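Local atomic coordinates of protein PTHB1 (PDB entry 4YD8), a protein that forms part of the BBSome, a coat complex thought to sort specific membrane proteins to primary cilia and required for ciliogenesis. Residues A[167-171]-A[172-176]; A[208-211]-A[212-215]. One frame throughout, in Å; residues are numbered along the deposited sequence. Where two conformers were deposited one is given.

Contacts 1 and 2 lie in adjacent four-stranded sheets of the seven-bladed beta-propeller that makes up this N-terminal part of the protein. Contact 1 is the hairpin between the two last strands of one blade; contact 2 is the strand-to-helix junction at the end of 205-210, the third strand of the following blade. Their centres are about 15 Å apart, yet they touch: the Phe175 ring packs on the helix backbone, CZ 3.6 Å from Ala215 CA, and Tyr211 OH lies 3.7 Å from Phe175 CE2 and 3.9 Å from Val167 CG1. Gly145, critical for protein stability, is near both, about 10 Å from the side chain of Gln170 and 9 Å from that of Tyr211.

Contact 1. Residues A[167-171]-A[172-176]; sequences VFEQE and SYAFG
One face of the Phe168 ring is covered by Tyr173 CD1, 3.4 Å above the ring plane and displaced toward the rim. The Phe168 and Tyr173 rings meet obliquely, their centroids 5.0 Å apart and planes at 51°. On the other side of the sheet, Val167 CB lies over a face of the Phe175 ring in a CH-pi contact, 4.1 Å from its centroid. Phe175 CG sits between its backbone N and carbonyl carbon (chi1 59°), which brings the ring alongside the valine. The extra residue of a classic beta bulge puts both Ala174 and Phe175 opposite Val167, and the register shifts by one before Phe168 pairs with Tyr173; Val167 O accepts a bond from Ala174 N at 2.9 Å and a weak one from Phe175 N. Beyond it, a type II' turn from Glu169 to Ser172 closes this hairpin of a propeller blade. Ser172 N approaches Glu169 O from above the carbonyl plane, and a water donates to that same oxygen at 2.7 Å while also bonding Ser172 OG. Replacing Phe168 with an alanine would probably strip the cover from Tyr173 CD1 and open a gap beside His133 and Ile158.

Contact 2. Residues A[208-211]-A[212-215]; sequences SYKY and QVLA
Leu214 turns back over the strand end, its CD1 3.9 Å from Tyr209 CB and its CB 3.3 Å from Tyr211 O; this is the close-packed side, all three residues buried, and Phe197 and Leu237 extend it. Two backbone bonds fix the first turn: Leu214 N to Lys210 O at 3.0 Å, nearly straight at 168°, and Ala215 N to Tyr211 O at 2.8 Å. Both span four residues, the spacing of an alpha-helix, and Lys210 occupies the N-cap position, where strand 205-210 of a propeller blade gives way to the short helix 211-216. Tyr211 extends from this turn with CG anti to its backbone N (chi1 179°); its side chain, led by OH, reaches Glu169 of the preceding blade, and its ring meets that of Phe147.

The looser side holds exposed Gln212 and partly exposed Lys210, linked through solvent. Gln212 NE2 lies in the plane of the Tyr211 ring at its edge, 3.8 Å from CD2, with the amide nearly perpendicular (84°). Lys210 CB packs on Val213 CG2; the chain then folds back, bringing NZ to a water that also accepts from Gln212 N at 3.0 Å, and NZ donates to Thr194 O.

Contact 1. Residues A[167-171]-A[172-176]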
ATOM      1  N   VAL A 167      -8.906  14.859   7.560  1.00 28.21           N
ATOM      2  CA  VAL A 167      -7.597  15.300   7.111  1.00 28.36           C
ATOM      3  C   VAL A 167      -6.786  15.798   8.289  1.00 31.40           C
ATOM      4  O   VAL A 167      -7.260  16.612   9.089  1.00 31.19           O
ATOM      5  CB  VAL A 167      -7.713  16.408   6.043  1.00 33.14           C
ATOM      6  CG1 VAL A 167      -6.344  16.956   5.688  1.00 33.72           C
ATOM      7  CG2 VAL A 167      -8.428  15.878   4.800  1.00 32.92           C
ATOM      8  N   PHE A 168      -5.565  15.283   8.393  1.00 30.94           N
ATOM      9  CA  PHE A 168      -4.639  15.644   9.453  1.00 30.06           C
ATOM     10  C   PHE A 168      -3.388  16.276   8.868  1.00 31.62           C
ATOM     11  O   PHE A 168      -2.733  15.689   8.009  1.00 29.79           O
ATOM     12  CB  PHE A 168      -4.263  14.411  10.282  1.00 28.81           C
ATOM     13  CG  PHE A 168      -5.426  13.810  11.026  1.00 28.38           C
ATOM     14  CD1 PHE A 168      -6.275  12.907  10.402  1.00 30.62           C
ATOM     15  CD2 PHE A 168      -5.680  14.173  12.338  1.00 30.64           C
ATOM     16  CE1 PHE A 168      -7.362  12.374  11.083  1.00 32.64           C
ATOM     17  CE2 PHE A 168      -6.757  13.634  13.033  1.00 35.33           C
ATOM     18  CZ  PHE A 168      -7.597  12.731  12.399  1.00 35.00           C
ATOM     19  N   GLU A 169      -3.074  17.481   9.331  1.00 26.07           N
ATOM     20  CA  GLU A 169      -1.870  18.168   8.910  0.56 29.41           C
ATOM     21  C   GLU A 169      -0.775  17.826   9.915  1.00 30.71           C
ATOM     22  O   GLU A 169      -0.509  18.588  10.844  1.00 31.72           O
ATOM     23  CB  GLU A 169      -2.116  19.680   8.814  0.56 30.96           C
ATOM     24  CG  GLU A 169      -3.130  20.056   7.738  0.56 32.53           C
ATOM     25  CD  GLU A 169      -3.400  21.553   7.662  0.56 42.36           C
ATOM     26  OE1 GLU A 169      -3.018  22.285   8.599  0.56 51.53           O
ATOM     27  OE2 GLU A 169      -3.995  21.997   6.658  0.56 42.13           O
ATOM     28  N   GLN A 170      -0.188  16.645   9.734  1.00 27.71           N
ATOM     29  CA  GLN A 170       0.819  16.106  10.640  1.00 24.37           C
ATOM     30  C   GLN A 170       0.289  16.140  12.081  1.00 27.97           C
ATOM     31  O   GLN A 170      -0.701  15.470  12.371  1.00 28.93           O
ATOM     32  CB  GLN A 170       2.143  16.862  10.449  1.00 28.54           C
ATOM     33  CG  GLN A 170       2.615  16.720   8.973  1.00 28.99           C
ATOM     34  CD  GLN A 170       3.935  17.402   8.654  1.00 35.01           C
ATOM     35  OE1 GLN A 170       4.119  18.589   8.920  1.00 31.37           O
ATOM     36  NE2 GLN A 170       4.857  16.650   8.041  1.00 26.72           N
ATOM     37  N   GLU A 171       0.919  16.911  12.975  1.00 29.56           N
ATOM     38  CA  GLU A 171       0.531  16.917  14.389  1.00 29.28           C
ATOM     39  C   GLU A 171      -0.852  17.513  14.672  1.00 32.67           C
ATOM     40  O   GLU A 171      -1.327  17.436  15.801  1.00 32.24           O
ATOM     41  CB  GLU A 171       1.551  17.701  15.240  1.00 27.44           C
ATOM     42  CG  GLU A 171       2.949  17.061  15.326  1.00 36.81           C
ATOM     43  CD  GLU A 171       3.825  17.387  14.120  1.00 37.99           C
ATOM     44  OE1 GLU A 171       3.434  18.270  13.330  1.00 36.45           O
ATOM     45  OE2 GLU A 171       4.901  16.765  13.965  1.00 33.14           O
ATOM     46  N   SER A 172      -1.492  18.138  13.691  1.00 28.88           N
ATOM     47  CA  SER A 172      -2.782  18.764  13.995  1.00 36.44           C
ATOM     48  C   SER A 172      -3.914  18.348  13.059  1.00 35.27           C
ATOM     49  O   SER A 172      -3.716  18.120  11.867  1.00 33.91           O
ATOM     50  CB  SER A 172      -2.647  20.294  14.008  1.00 48.65           C
ATOM     51  OG  SER A 172      -2.029  20.779  12.830  1.00 60.94           O
ATOM     52  N   TYR A 173      -5.112  18.238  13.631  1.00 34.65           N
ATOM     53  CA  TYR A 173      -6.307  17.933  12.859  1.00 36.02           C
ATOM     54  C   TYR A 173      -6.703  19.150  12.038  1.00 40.17           C
ATOM     55  O   TYR A 173      -6.767  20.256  12.565  1.00 41.72           O
ATOM     56  CB  TYR A 173      -7.447  17.522  13.789  1.00 38.82           C
ATOM     57  CG  TYR A 173      -8.733  17.179  13.088  1.00 34.99           C
ATOM     58  CD1 TYR A 173      -8.779  16.183  12.126  1.00 35.81           C
ATOM     59  CD2 TYR A 173      -9.921  17.838  13.411  1.00 42.11           C
ATOM     60  CE1 TYR A 173      -9.967  15.858  11.492  1.00 37.76           C
ATOM     61  CE2 TYR A 173     -11.107  17.523  12.779  1.00 43.10           C
ATOM     62  CZ  TYR A 173     -11.126  16.532  11.825  1.00 45.01           C
ATOM     63  OH  TYR A 173     -12.310  16.213  11.202  1.00 46.38           O
ATOM     64  N   ALA A 174      -6.975  18.948  10.754  1.00 37.42           N
ATOM     65  CA  ALA A 174      -7.347  20.051   9.874  1.00 34.41           C
ATOM     66  C   ALA A 174      -8.865  20.184   9.758  1.00 36.62           C
ATOM     67  O   ALA A 174      -9.441  21.172  10.192  1.00 38.15           O
ATOM     68  CB  ALA A 174      -6.724  19.859   8.491  1.00 33.89           C
ATOM     69  N   PHE A 175      -9.515  19.180   9.183  1.00 33.49           N
ATOM     70  CA  PHE A 175     -10.959  19.235   8.987  1.00 35.10           C
ATOM     71  C   PHE A 175     -11.512  17.866   8.602  1.00 36.41           C
ATOM     72  O   PHE A 175     -10.752  16.930   8.327  1.00 34.80           O
ATOM     73  CB  PHE A 175     -11.325  20.258   7.902  1.00 36.54           C
ATOM     74  CG  PHE A 175     -10.699  19.963   6.562  1.00 41.93           C
ATOM     75  CD1 PHE A 175     -11.281  19.052   5.692  1.00 42.77           C
ATOM     76  CD2 PHE A 175      -9.521  20.585   6.180  1.00 41.39           C
ATOM     77  CE1 PHE A 175     -10.700  18.768   4.462  1.00 44.26           C
ATOM     78  CE2 PHE A 175      -8.937  20.307   4.953  1.00 40.22           C
ATOM     79  CZ  PHE A 175      -9.530  19.396   4.093  1.00 38.57           C
ATOM     80  N   GLY A 176     -12.838  17.768   8.570  1.00 34.58           N
ATOM     81  CA  GLY A 176     -13.511  16.552   8.136  1.00 36.97           C
ATOM     82  C   GLY A 176     -14.709  16.854   7.241  1.00 39.31           C
ATOM     83  O   GLY A 176     -15.441  17.814   7.478  1.00 38.50           O
TER
HETATM   84  O   HOH W   1       0.632  21.025  11.374  1.00 51.89           O

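Contact 2. Residues A[208-211]-A[212-215]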
ATOM      1  N   SER A 208     -13.502  11.384  -8.053  1.00 25.60           N
ATOM      2  CA  SER A 208     -12.333  12.198  -7.762  1.00 28.13           C
ATOM      3  C   SER A 208     -12.787  13.511  -7.131  1.00 27.92           C
ATOM      4  O   SER A 208     -13.618  14.214  -7.695  1.00 31.25           O
ATOM      5  CB  SER A 208     -11.526  12.473  -9.031  1.00 29.19           C
ATOM      6  OG  SER A 208     -10.381  13.271  -8.768  1.00 30.60           O
ATOM      7  N   TYR A 209     -12.227  13.826  -5.967  1.00 27.18           N
ATOM      8  CA  TYR A 209     -12.548  15.057  -5.249  1.00 30.54           C
ATOM      9  C   TYR A 209     -11.314  15.939  -5.097  1.00 33.90           C
ATOM     10  O   TYR A 209     -10.317  15.505  -4.534  1.00 28.05           O
ATOM     11  CB  TYR A 209     -13.097  14.744  -3.855  1.00 33.36           C
ATOM     12  CG  TYR A 209     -14.387  13.975  -3.861  1.00 30.84           C
ATOM     13  CD1 TYR A 209     -14.387  12.586  -3.858  1.00 30.19           C
ATOM     14  CD2 TYR A 209     -15.614  14.638  -3.872  1.00 32.71           C
ATOM     15  CE1 TYR A 209     -15.571  11.868  -3.867  1.00 34.56           C
ATOM     16  CE2 TYR A 209     -16.811  13.924  -3.885  1.00 37.53           C
ATOM     17  CZ  TYR A 209     -16.776  12.534  -3.883  1.00 36.29           C
ATOM     18  OH  TYR A 209     -17.943  11.798  -3.891  1.00 39.39           O
ATOM     19  N   LYS A 210     -11.390  17.176  -5.574  1.00 32.67           N
ATOM     20  CA  LYS A 210     -10.296  18.129  -5.413  0.52 35.27           C
ATOM     21  C   LYS A 210     -10.074  18.466  -3.946  1.00 36.34           C
ATOM     22  O   LYS A 210     -11.033  18.732  -3.210  1.00 33.77           O
ATOM     23  CB  LYS A 210     -10.571  19.412  -6.199  0.52 38.76           C
ATOM     24  CG  LYS A 210     -10.660  19.221  -7.704  0.52 41.82           C
ATOM     25  CD  LYS A 210      -9.821  20.258  -8.443  0.52 46.25           C
ATOM     26  CE  LYS A 210      -8.379  19.779  -8.658  0.52 43.49           C
ATOM     27  NZ  LYS A 210      -7.529  19.740  -7.422  0.52 37.99           N
ATOM     28  N   TYR A 211      -8.811  18.456  -3.519  1.00 30.91           N
ATOM     29  CA  TYR A 211      -8.481  18.777  -2.134  1.00 32.17           C
ATOM     30  C   TYR A 211      -9.012  20.142  -1.687  1.00 34.50           C
ATOM     31  O   TYR A 211      -9.574  20.270  -0.593  1.00 38.90           O
ATOM     32  CB  TYR A 211      -6.969  18.748  -1.911  1.00 31.46           C
ATOM     33  CG  TYR A 211      -6.599  19.111  -0.493  1.00 33.03           C
ATOM     34  CD1 TYR A 211      -6.832  18.220   0.545  1.00 35.19           C
ATOM     35  CD2 TYR A 211      -6.029  20.336  -0.190  1.00 34.55           C
ATOM     36  CE1 TYR A 211      -6.505  18.531   1.840  1.00 34.64           C
ATOM     37  CE2 TYR A 211      -5.693  20.659   1.116  1.00 44.06           C
ATOM     38  CZ  TYR A 211      -5.935  19.745   2.126  1.00 38.38           C
ATOM     39  OH  TYR A 211      -5.615  20.042   3.426  1.00 50.04           O
ATOM     40  N   GLN A 212      -8.830  21.163  -2.518  1.00 34.99           N
ATOM     41  CA  GLN A 212      -9.251  22.507  -2.119  1.00 38.44           C
ATOM     42  C   GLN A 212     -10.770  22.622  -2.055  1.00 43.52           C
ATOM     43  O   GLN A 212     -11.299  23.337  -1.209  1.00 46.55           O
ATOM     44  CB  GLN A 212      -8.676  23.568  -3.058  1.00 47.09           C
ATOM     45  CG  GLN A 212      -7.143  23.658  -3.026  1.00 57.24           C
ATOM     46  CD  GLN A 212      -6.577  24.091  -1.671  1.00 62.94           C
ATOM     47  OE1 GLN A 212      -7.293  24.617  -0.814  1.00 65.98           O
ATOM     48  NE2 GLN A 212      -5.281  23.872  -1.481  1.00 59.57           N
ATOM     49  N   VAL A 213     -11.467  21.902  -2.931  1.00 40.22           N
ATOM     50  CA  VAL A 213     -12.921  21.856  -2.875  1.00 44.67           C
ATOM     51  C   VAL A 213     -13.357  21.214  -1.561  1.00 45.45           C
ATOM     52  O   VAL A 213     -14.261  21.705  -0.894  1.00 47.28           O
ATOM     53  CB  VAL A 213     -13.516  21.088  -4.072  1.00 45.71           C
ATOM     54  CG1 VAL A 213     -14.980  20.747  -3.824  1.00 45.58           C
ATOM     55  CG2 VAL A 213     -13.361  21.902  -5.337  1.00 43.57           C
ATOM     56  N   LEU A 214     -12.696  20.128  -1.180  1.00 41.03           N
ATOM     57  CA  LEU A 214     -12.918  19.518   0.130  1.00 38.06           C
ATOM     58  C   LEU A 214     -12.646  20.497   1.259  1.00 40.41           C
ATOM     59  O   LEU A 214     -13.476  20.678   2.146  1.00 45.38           O
ATOM     60  CB  LEU A 214     -12.030  18.282   0.305  1.00 38.60           C
ATOM     61  CG  LEU A 214     -12.698  16.984  -0.128  1.00 50.80           C
ATOM     62  CD1 LEU A 214     -11.657  15.953  -0.458  1.00 51.97           C
ATOM     63  CD2 LEU A 214     -13.586  16.484   0.987  1.00 56.99           C
ATOM     64  N   ALA A 215     -11.473  21.122   1.212  1.00 39.82           N
ATOM     65  CA  ALA A 215     -11.048  22.053   2.245  1.00 41.69           C
ATOM     66  C   ALA A 215     -12.050  23.190   2.405  1.00 52.35           C
ATOM     67  O   ALA A 215     -12.376  23.583   3.527  1.00 52.96           O
ATOM     68  CB  ALA A 215      -9.680  22.605   1.925  1.00 41.27           C
TER
HETATM   69  O   HOH W   2      -7.084  21.002  -4.915  1.00 40.84           O